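Local coordinates for protein fatty acid biosynthesis transcriptional regulator (Streptococcus pneumoniae, PDB 6JBX) that binds DNA as a MarR-family repressor of the pneumococcal fatty acid synthesis pathway, with acyl-ACP as its co-repressor, at residues I41-M46 with R112-F117; I49-K54 with S61-E66. All blocks are in the same frame, centred on the assembly; numbering follows the deposited sequence.

Contact 1. Residues I41-M46 with R112-F117; sequences ISIKEM and RLHKRF. With nucleotides of chain C.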
ATOM      1  N   ILE A  41      12.378  10.479   8.169  1.00 30.88           N
ATOM      2  CA  ILE A  41      11.561   9.338   8.576  1.00 30.58           C
ATOM      3  C   ILE A  41      10.757   8.862   7.358  1.00 30.09           C
ATOM      4  O   ILE A  41       9.983   9.610   6.777  1.00 26.46           O
ATOM      5  CB  ILE A  41      10.637   9.700   9.751  1.00 35.18           C
ATOM      6  CG1 ILE A  41      11.410   9.889  11.056  1.00 37.29           C
ATOM      7  CG2 ILE A  41       9.535   8.657   9.932  1.00 36.31           C
ATOM      8  CD1 ILE A  41      12.143   8.638  11.520  1.00 37.71           C
ATOM      9  N   SER A  42      10.997   7.633   6.972  1.00 29.17           N
ATOM     10  CA  SER A  42      10.302   6.993   5.894  1.00 31.60           C
ATOM     11  C   SER A  42       8.942   6.480   6.380  1.00 31.92           C
ATOM     12  O   SER A  42       8.694   6.342   7.596  1.00 28.53           O
ATOM     13  CB  SER A  42      11.103   5.812   5.408  1.00 32.35           C
ATOM     14  OG  SER A  42      10.888   4.747   6.341  1.00 31.07           O
ATOM     15  N   ILE A  43       8.089   6.100   5.430  1.00 31.85           N
ATOM     16  CA  ILE A  43       6.779   5.590   5.822  1.00 30.66           C
ATOM     17  C   ILE A  43       6.955   4.278   6.587  1.00 29.45           C
ATOM     18  O   ILE A  43       6.214   4.040   7.538  1.00 30.90           O
ATOM     19  CB  ILE A  43       5.803   5.466   4.628  1.00 34.08           C
ATOM     20  CG1 ILE A  43       4.399   5.086   5.105  1.00 37.42           C
ATOM     21  CG2 ILE A  43       6.303   4.477   3.552  1.00 31.34           C
ATOM     22  CD1 ILE A  43       3.685   6.150   5.914  1.00 41.93           C
ATOM     23  N   LYS A  44       7.939   3.452   6.253  1.00 29.85           N
ATOM     24  CA  LYS A  44       8.144   2.199   7.006  1.00 31.79           C
ATOM     25  C   LYS A  44       8.647   2.474   8.425  1.00 39.39           C
ATOM     26  O   LYS A  44       8.185   1.818   9.374  1.00 41.70           O
ATOM     27  CB  LYS A  44       9.117   1.266   6.298  1.00 35.06           C
ATOM     28  CG  LYS A  44       8.577   0.701   4.999  1.00 40.78           C
ATOM     29  CD  LYS A  44       7.251   0.047   5.240  1.00 52.15           C
ATOM     30  CE  LYS A  44       6.711  -0.712   4.056  1.00 61.94           C
ATOM     31  NZ  LYS A  44       5.237  -0.832   4.190  1.00 71.34           N
ATOM     32  N   GLU A  45       9.508   3.469   8.602  1.00 34.62           N
ATOM     33  CA  GLU A  45       9.918   3.826   9.960  1.00 34.20           C
ATOM     34  C   GLU A  45       8.718   4.405  10.704  1.00 32.22           C
ATOM     35  O   GLU A  45       8.581   4.169  11.900  1.00 31.19           O
ATOM     36  CB  GLU A  45      11.063   4.855  10.014  1.00 32.97           C
ATOM     37  CG  GLU A  45      12.392   4.314   9.506  1.00 36.57           C
ATOM     38  CD  GLU A  45      13.452   5.388   9.263  1.00 44.03           C
ATOM     39  OE1 GLU A  45      14.584   5.237   9.815  1.00 41.93           O
ATOM     40  OE2 GLU A  45      13.154   6.384   8.526  1.00 39.63           O
ATOM     41  N   MET A  46       7.879   5.163  10.009  1.00 30.58           N
ATOM     42  CA  MET A  46       6.684   5.716  10.659  1.00 34.49           C
ATOM     43  C   MET A  46       5.806   4.565  11.176  1.00 34.17           C
ATOM     44  O   MET A  46       5.222   4.679  12.240  1.00 36.48           O
ATOM     45  CB  MET A  46       5.905   6.607   9.698  1.00 31.84           C
ATOM     46  CG  MET A  46       4.812   7.415  10.329  1.00 38.96           C
ATOM     47  SD  MET A  46       5.310   8.641  11.570  1.00 46.59           S
ATOM     48  CE  MET A  46       4.563   7.848  12.988  1.00 46.29           C
ATOM     49  N   ARG A 112       2.115  12.095  16.369  1.00 45.29           N
ATOM     50  CA  ARG A 112       0.980  12.997  16.256  1.00 56.47           C
ATOM     51  C   ARG A 112       0.746  13.436  14.798  1.00 58.62           C
ATOM     52  O   ARG A 112      -0.367  13.404  14.257  1.00 50.43           O
ATOM     53  CB  ARG A 112       1.235  14.214  17.141  1.00 62.25           C
ATOM     54  CG  ARG A 112       0.277  15.362  16.881  1.00 71.46           C
ATOM     55  CD  ARG A 112      -1.124  15.032  17.358  1.00 83.71           C
ATOM     56  NE  ARG A 112      -1.783  16.217  17.908  1.00 89.55           N
ATOM     57  CZ  ARG A 112      -2.710  16.940  17.279  1.00 83.05           C
ATOM     58  NH1 ARG A 112      -3.102  16.590  16.065  1.00 61.29           N
ATOM     59  NH2 ARG A 112      -3.262  17.983  17.893  1.00 75.28           N
ATOM     60  N   LEU A 113       1.797  13.861  14.142  1.00 60.99           N
ATOM     61  CA  LEU A 113       1.689  14.416  12.792  1.00 57.80           C
ATOM     62  C   LEU A 113       1.145  13.367  11.811  1.00 58.53           C
ATOM     63  O   LEU A 113       0.324  13.659  10.898  1.00 60.01           O
ATOM     64  CB  LEU A 113       3.095  14.876  12.395  1.00 68.77           C
ATOM     65  CG  LEU A 113       3.252  15.412  10.981  1.00 67.26           C
ATOM     66  CD1 LEU A 113       2.569  16.767  10.858  1.00 61.43           C
ATOM     67  CD2 LEU A 113       4.728  15.507  10.625  1.00 68.74           C
ATOM     68  N   HIS A 114       1.599  12.132  11.997  1.00 49.24           N
ATOM     69  CA  HIS A 114       1.156  11.001  11.137  1.00 43.41           C
ATOM     70  C   HIS A 114      -0.326  10.715  11.402  1.00 52.28           C
ATOM     71  O   HIS A 114      -0.975  10.116  10.521  1.00 48.58           O
ATOM     72  CB  HIS A 114       2.036   9.766  11.378  1.00 44.28           C
ATOM     73  CG  HIS A 114       1.860   8.694  10.356  1.00 49.05           C
ATOM     74  ND1 HIS A 114       1.822   8.964   9.002  1.00 47.13           N
ATOM     75  CD2 HIS A 114       1.710   7.357  10.480  1.00 51.55           C
ATOM     76  CE1 HIS A 114       1.658   7.840   8.335  1.00 54.58           C
ATOM     77  NE2 HIS A 114       1.586   6.839   9.220  1.00 50.22           N
ATOM     78  N   LYS A 115      -0.839  11.124  12.558  1.00 48.43           N
ATOM     79  CA  LYS A 115      -2.243  10.900  12.892  1.00 52.79           C
ATOM     80  C   LYS A 115      -3.106  11.952  12.209  1.00 43.98           C
ATOM     81  O   LYS A 115      -4.237  11.656  11.888  1.00 45.02           O
ATOM     82  CB  LYS A 115      -2.510  10.974  14.396  1.00 53.11           C
ATOM     83  CG  LYS A 115      -2.235   9.688  15.155  1.00 58.73           C
ATOM     84  CD  LYS A 115      -2.583   9.847  16.629  1.00 68.78           C
ATOM     85  CE  LYS A 115      -1.607   9.162  17.563  1.00 70.18           C
ATOM     86  NZ  LYS A 115      -1.857   9.521  18.983  1.00 67.85           N
ATOM     87  N   ARG A 116      -2.603  13.171  12.068  1.00 40.22           N
ATOM     88  CA  ARG A 116      -3.387  14.201  11.385  1.00 44.14           C
ATOM     89  C   ARG A 116      -3.638  13.751   9.930  1.00 44.67           C
ATOM     90  O   ARG A 116      -4.670  14.049   9.371  1.00 41.30           O
ATOM     91  CB  ARG A 116      -2.705  15.573  11.389  1.00 45.99           C
ATOM     92  CG  ARG A 116      -2.283  16.082  12.763  1.00 61.06           C
ATOM     93  CD  ARG A 116      -1.751  17.520  12.736  1.00 66.66           C
ATOM     94  NE  ARG A 116      -2.795  18.524  12.991  1.00 73.99           N
ATOM     95  CZ  ARG A 116      -3.564  19.095  12.051  1.00 79.65           C
ATOM     96  NH1 ARG A 116      -3.472  18.720  10.783  1.00 75.40           N
ATOM     97  NH2 ARG A 116      -4.409  20.063  12.377  1.00 81.03           N
ATOM     98  N   PHE A 117      -2.685  13.029   9.325  1.00 39.76           N
ATOM     99  CA  PHE A 117      -2.814  12.546   7.975  1.00 34.72           C
ATOM    100  C   PHE A 117      -3.933  11.502   7.901  1.00 34.29           C
ATOM    101  O   PHE A 117      -4.815  11.601   7.056  1.00 30.25           O
ATOM    102  CB  PHE A 117      -1.488  11.984   7.453  1.00 35.33           C
ATOM    103  CG  PHE A 117      -1.588  11.552   6.010  1.00 37.06           C
ATOM    104  CD1 PHE A 117      -1.468  12.474   4.985  1.00 36.52           C
ATOM    105  CD2 PHE A 117      -1.899  10.243   5.693  1.00 37.10           C
ATOM    106  CE1 PHE A 117      -1.591  12.074   3.665  1.00 40.61           C
ATOM    107  CE2 PHE A 117      -2.027   9.846   4.376  1.00 37.55           C
ATOM    108  CZ  PHE A 117      -1.884  10.762   3.364  1.00 38.93           C
TER
ATOM    109  P    DG C  13      13.663   2.120   5.837  1.00 48.51           P
ATOM    110  OP1  DG C  13      12.402   2.856   5.702  1.00 43.70           O
ATOM    111  OP2  DG C  13      14.327   1.922   7.175  1.00 41.55           O
ATOM    112  O5'  DG C  13      13.417   0.687   5.210  1.00 43.12           O
ATOM    113  C5'  DG C  13      12.670   0.540   3.997  1.00 37.48           C
ATOM    114  C4'  DG C  13      12.612  -0.931   3.680  1.00 40.82           C
ATOM    115  O4'  DG C  13      13.945  -1.336   3.332  1.00 39.02           O
ATOM    116  C3'  DG C  13      12.185  -1.846   4.846  1.00 44.20           C
ATOM    117  O3'  DG C  13      11.065  -2.618   4.397  1.00 51.46           O
ATOM    118  C2'  DG C  13      13.430  -2.654   5.165  1.00 37.68           C
ATOM    119  C1'  DG C  13      14.177  -2.626   3.828  1.00 39.19           C
ATOM    120  N9   DG C  13      15.619  -2.810   3.837  1.00 35.41           N
ATOM    121  C8   DG C  13      16.543  -2.160   4.623  1.00 35.71           C
ATOM    122  N7   DG C  13      17.775  -2.493   4.348  1.00 39.21           N
ATOM    123  C5   DG C  13      17.659  -3.371   3.278  1.00 36.67           C
ATOM    124  C6   DG C  13      18.651  -4.055   2.548  1.00 35.53           C
ATOM    125  O6   DG C  13      19.883  -4.033   2.705  1.00 38.51           O
ATOM    126  N1   DG C  13      18.093  -4.869   1.569  1.00 39.56           N
ATOM    127  C2   DG C  13      16.749  -4.983   1.304  1.00 42.57           C
ATOM    128  N2   DG C  13      16.406  -5.805   0.307  1.00 42.46           N
ATOM    129  N3   DG C  13      15.811  -4.335   1.969  1.00 41.83           N
ATOM    130  C4   DG C  13      16.332  -3.586   2.963  1.00 37.50           C
TER
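The backbones of 41-46 and 112-117 come closest at M46 and H114, whose CA atoms are 7.7 Å apart, so side chains have to span the gap between the start of helix 43-54 and the middle of helix 105-125. H114 does most of the spanning. Its CG lies opposite the backbone N (chi1 -167°), which carries the imidazole out to helix 43-54. M46 CG is modelled over one face of that ring but implausibly close to it, so a CH-pi contact there is doubtful; the packing rests rather on the end of the M46 chain, which folds back at chi2 and brings SD to 3.5 Å and CE to 3.6 Å from H114 CB. I43 reaches the same imidazole with its terminal methyl, CD1 lying 3.6 Å from H114 CE1, and the two side chains cross at about a right angle. All three are buried, and H118 adds an edge-to-face ring contact to H114. In the winged helix-turn-helix fold of MarR proteins, packing of this kind joins the DNA-binding lobe to a long helix that runs on into the dimer interface, where F117 meets F147 of the second subunit. The other side of the helix start faces DNA. S42 and E45 form a capping box: E45 N donates to S42 OG (2.9 Å, 169°), and S42 N donates to E45 OE2 (2.9 Å), using the anti lone pair of the carboxylate. The hydroxyl of S42 also donates to the DG13 phosphate of chain C, OG to OP1 2.5 Å, while OE1 of E45 is held in a salt bridge by K84.

Contact 2. Residues I49-K54 with S61-E66; sequences IDVIGK and SQVSKE. With nucleotides of chain D.
Helix segments 49-54 and 61-66 run at 121° to each other, their axes 10.3 Å apart at closest approach and the CA atoms of V51 and V63 6.6 Å apart. V51 carries the contact with both methyls. CG1 meets CG2 of V63 at 3.8 Å, whereas CG2 packs 3.6 Å from CG of E66. This division follows from the torsion of V51 (chi1 171°), which sets CG1 opposite the backbone N and CG2 opposite the carbonyl carbon. E66 contributes only the aliphatic part of its chain: a bend at chi2 turns the carboxylate aside, and OE2 remains 6.8 Å from NZ of K54, too far for a salt bridge. K54 NZ is instead paired with D50 OD2 one turn back on its own helix, at 2.9 Å, approaching on the syn side but somewhat out of the carboxylate plane. Deeper in, I52 and V63 both rest on L101 of strand 99-103 and on V58 of the linking loop, so the apolar contact merges with the core of the lobe. At the N-terminal end of 61-66, the backbone N-H of S61 donates to OP2 of DA5 of chain D (3.0 Å, 151°); S61 OG is modelled only 2.4 Å from the same OP2, too short to be taken at face value, so the backbone bond is the firmer. Two short helices braced across a loop, the second holding DNA backbone just ahead of helix 71-84, are characteristic of the winged helix-turn-helix domain of MarR regulators.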
ATOM      1  N   ILE A  49       7.330   3.575  14.459  1.00 33.68           N
ATOM      2  CA  ILE A  49       7.047   4.603  15.450  1.00 33.89           C
ATOM      3  C   ILE A  49       5.607   4.450  15.963  1.00 40.11           C
ATOM      4  O   ILE A  49       5.328   4.634  17.166  1.00 38.95           O
ATOM      5  CB  ILE A  49       7.326   6.010  14.897  1.00 34.28           C
ATOM      6  CG1 ILE A  49       8.832   6.231  14.713  1.00 37.06           C
ATOM      7  CG2 ILE A  49       6.705   7.085  15.768  1.00 32.56           C
ATOM      8  CD1 ILE A  49       9.190   7.585  14.177  1.00 39.73           C
ATOM      9  N   ASP A  50       4.706   4.142  15.055  1.00 40.48           N
ATOM     10  CA  ASP A  50       3.259   4.051  15.311  1.00 42.45           C
ATOM     11  C   ASP A  50       2.961   2.919  16.305  1.00 38.38           C
ATOM     12  O   ASP A  50       2.254   3.118  17.278  1.00 37.25           O
ATOM     13  CB  ASP A  50       2.530   3.802  13.983  1.00 48.46           C
ATOM     14  CG  ASP A  50       1.031   3.935  14.075  1.00 57.94           C
ATOM     15  OD1 ASP A  50       0.572   4.930  14.684  1.00 62.20           O
ATOM     16  OD2 ASP A  50       0.342   3.019  13.560  1.00 66.70           O
ATOM     17  N   VAL A  51       3.532   1.758  16.072  1.00 35.06           N
ATOM     18  CA  VAL A  51       3.361   0.642  16.985  1.00 39.96           C
ATOM     19  C   VAL A  51       3.831   1.058  18.392  1.00 44.66           C
ATOM     20  O   VAL A  51       3.120   0.841  19.380  1.00 41.94           O
ATOM     21  CB  VAL A  51       4.119  -0.600  16.486  1.00 39.85           C
ATOM     22  CG1 VAL A  51       4.141  -1.697  17.536  1.00 44.80           C
ATOM     23  CG2 VAL A  51       3.542  -1.125  15.181  1.00 40.16           C
ATOM     24  N   ILE A  52       5.029   1.643  18.496  1.00 39.72           N
ATOM     25  CA  ILE A  52       5.596   1.966  19.808  1.00 35.14           C
ATOM     26  C   ILE A  52       4.732   3.043  20.474  1.00 37.66           C
ATOM     27  O   ILE A  52       4.495   3.000  21.674  1.00 37.49           O
ATOM     28  CB  ILE A  52       7.073   2.391  19.685  1.00 35.03           C
ATOM     29  CG1 ILE A  52       7.907   1.306  19.006  1.00 34.61           C
ATOM     30  CG2 ILE A  52       7.658   2.766  21.052  1.00 35.43           C
ATOM     31  CD1 ILE A  52       9.321   1.724  18.658  1.00 36.80           C
ATOM     32  N   GLY A  53       4.230   3.999  19.708  1.00 34.94           N
ATOM     33  CA  GLY A  53       3.469   5.107  20.319  1.00 39.06           C
ATOM     34  C   GLY A  53       2.118   4.652  20.874  1.00 44.47           C
ATOM     35  O   GLY A  53       1.673   5.110  21.937  1.00 48.38           O
ATOM     36  N   LYS A  54       1.485   3.721  20.184  1.00 46.09           N
ATOM     37  CA  LYS A  54       0.184   3.187  20.607  1.00 52.77           C
ATOM     38  C   LYS A  54       0.360   2.276  21.832  1.00 52.63           C
ATOM     39  O   LYS A  54      -0.556   2.149  22.631  1.00 48.63           O
ATOM     40  CB  LYS A  54      -0.474   2.392  19.472  1.00 50.91           C
ATOM     41  CG  LYS A  54      -1.114   3.223  18.371  1.00 59.22           C
ATOM     42  CD  LYS A  54      -1.494   2.388  17.158  1.00 61.34           C
ATOM     43  CE  LYS A  54      -2.225   3.171  16.084  1.00 67.66           C
ATOM     44  NZ  LYS A  54      -2.220   2.432  14.794  1.00 75.07           N
ATOM     45  N   SER A  61      10.056  -8.124  19.767  1.00 48.90           N
ATOM     46  CA  SER A  61       9.272  -9.298  19.335  1.00 49.28           C
ATOM     47  C   SER A  61       7.835  -8.876  19.031  1.00 45.23           C
ATOM     48  O   SER A  61       7.290  -9.282  18.019  1.00 46.95           O
ATOM     49  CB  SER A  61       9.331 -10.408  20.358  1.00 48.41           C
ATOM     50  OG  SER A  61      10.680 -10.813  20.564  1.00 47.91           O
ATOM     51  N   GLN A  62       7.247  -8.011  19.852  1.00 44.28           N
ATOM     52  CA  GLN A  62       5.829  -7.665  19.653  1.00 45.18           C
ATOM     53  C   GLN A  62       5.697  -6.767  18.424  1.00 49.65           C
ATOM     54  O   GLN A  62       4.695  -6.832  17.717  1.00 48.85           O
ATOM     55  CB  GLN A  62       5.237  -6.964  20.877  1.00 52.36           C
ATOM     56  CG  GLN A  62       5.822  -7.474  22.196  1.00 62.28           C
ATOM     57  CD  GLN A  62       5.037  -7.158  23.449  1.00 60.72           C
ATOM     58  OE1 GLN A  62       5.017  -6.025  23.924  1.00 57.46           O
ATOM     59  NE2 GLN A  62       4.441  -8.187  24.038  1.00 61.75           N
ATOM     60  N   VAL A  63       6.701  -5.912  18.193  1.00 46.65           N
ATOM     61  CA  VAL A  63       6.704  -5.050  16.998  1.00 45.27           C
ATOM     62  C   VAL A  63       6.820  -5.931  15.744  1.00 40.14           C
ATOM     63  O   VAL A  63       6.115  -5.733  14.793  1.00 41.61           O
ATOM     64  CB  VAL A  63       7.829  -4.003  17.055  1.00 44.13           C
ATOM     65  CG1 VAL A  63       7.970  -3.254  15.729  1.00 44.42           C
ATOM     66  CG2 VAL A  63       7.627  -3.032  18.204  1.00 39.83           C
ATOM     67  N   SER A  64       7.709  -6.896  15.769  1.00 41.54           N
ATOM     68  CA  SER A  64       7.836  -7.879  14.721  1.00 44.66           C
ATOM     69  C   SER A  64       6.488  -8.532  14.354  1.00 54.08           C
ATOM     70  O   SER A  64       6.069  -8.542  13.184  1.00 53.16           O
ATOM     71  CB  SER A  64       8.802  -8.914  15.144  1.00 47.21           C
ATOM     72  OG  SER A  64       8.960  -9.843  14.099  1.00 61.33           O
ATOM     73  N   LYS A  65       5.790  -9.080  15.336  1.00 52.46           N
ATOM     74  CA  LYS A  65       4.518  -9.740  15.070  1.00 52.64           C
ATOM     75  C   LYS A  65       3.519  -8.724  14.510  1.00 51.41           C
ATOM     76  O   LYS A  65       2.769  -9.022  13.586  1.00 52.04           O
ATOM     77  CB  LYS A  65       3.972 -10.375  16.354  1.00 64.55           C
ATOM     78  CG  LYS A  65       4.774 -11.561  16.874  1.00 75.51           C
ATOM     79  CD  LYS A  65       4.235 -12.136  18.168  1.00 87.53           C
ATOM     80  CE  LYS A  65       5.157 -13.171  18.780  1.00 89.05           C
ATOM     81  NZ  LYS A  65       5.456 -12.847  20.196  1.00 89.39           N
ATOM     82  N   GLU A  66       3.502  -7.530  15.082  1.00 47.90           N
ATOM     83  CA  GLU A  66       2.546  -6.525  14.676  1.00 48.22           C
ATOM     84  C   GLU A  66       2.832  -6.054  13.236  1.00 54.04           C
ATOM     85  O   GLU A  66       1.905  -5.658  12.524  1.00 54.28           O
ATOM     86  CB  GLU A  66       2.575  -5.384  15.691  1.00 51.78           C
ATOM     87  CG  GLU A  66       1.667  -4.219  15.338  1.00 63.25           C
ATOM     88  CD  GLU A  66       0.180  -4.523  15.297  1.00 79.51           C
ATOM     89  OE1 GLU A  66      -0.327  -5.098  16.283  1.00 77.06           O
ATOM     90  OE2 GLU A  66      -0.472  -4.166  14.284  1.00 93.40           O
TER
ATOM     91  P    DA D   5      12.720  -8.810  23.011  1.00 48.42           P
ATOM     92  OP1  DA D   5      12.571  -7.600  23.875  1.00 41.81           O
ATOM     93  OP2  DA D   5      11.615  -9.203  22.090  1.00 43.08           O
ATOM     94  O5'  DA D   5      14.082  -8.683  22.211  1.00 41.53           O
ATOM     95  C5'  DA D   5      15.201  -8.193  22.906  1.00 37.95           C
ATOM     96  C4'  DA D   5      16.466  -8.453  22.134  1.00 45.89           C
ATOM     97  O4'  DA D   5      16.524  -9.808  21.667  1.00 40.67           O
ATOM     98  C3'  DA D   5      16.670  -7.597  20.876  1.00 45.74           C
ATOM     99  O3'  DA D   5      17.423  -6.447  21.287  1.00 50.91           O
ATOM    100  C2'  DA D   5      17.427  -8.539  19.946  1.00 47.23           C
ATOM    101  C1'  DA D   5      17.630  -9.802  20.798  1.00 41.95           C
ATOM    102  N9   DA D   5      17.624 -11.052  20.045  1.00 36.14           N
ATOM    103  C8   DA D   5      16.548 -11.719  19.521  1.00 37.04           C
ATOM    104  N7   DA D   5      16.871 -12.803  18.854  1.00 39.08           N
ATOM    105  C5   DA D   5      18.255 -12.852  18.950  1.00 34.40           C
ATOM    106  C6   DA D   5      19.205 -13.756  18.446  1.00 39.45           C
ATOM    107  N6   DA D   5      18.887 -14.835  17.729  1.00 41.63           N
ATOM    108  N1   DA D   5      20.510 -13.505  18.696  1.00 41.25           N
ATOM    109  C2   DA D   5      20.826 -12.419  19.419  1.00 43.55           C
ATOM    110  N3   DA D   5      20.018 -11.501  19.961  1.00 38.33           N
ATOM    111  C4   DA D   5      18.733 -11.775  19.672  1.00 33.29           C
TER

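Overall arrangement
Helix 43-54 is the element common to both contacts, which illustrate how one helix can serve two neighbours: its first turn packs on helix 105-125 in contact 1, its last turns on helix 60-67 in contact 2. The centres of the two contacts lie about 14 Å apart, and contact 2 is nested within the chain loop that contact 1 closes. They touch directly through I41 CD1 and I49 CD1, 4.1 Å apart. Each also holds a phosphate, on chain C in contact 1 and on chain D in contact 2. A bound tridecane lies about 8 Å from the side chain of I43, whereas the side chain of E66 is about 13 Å from bound tridecane; the pocket residues I14, L18 and L144 belong to neither contact.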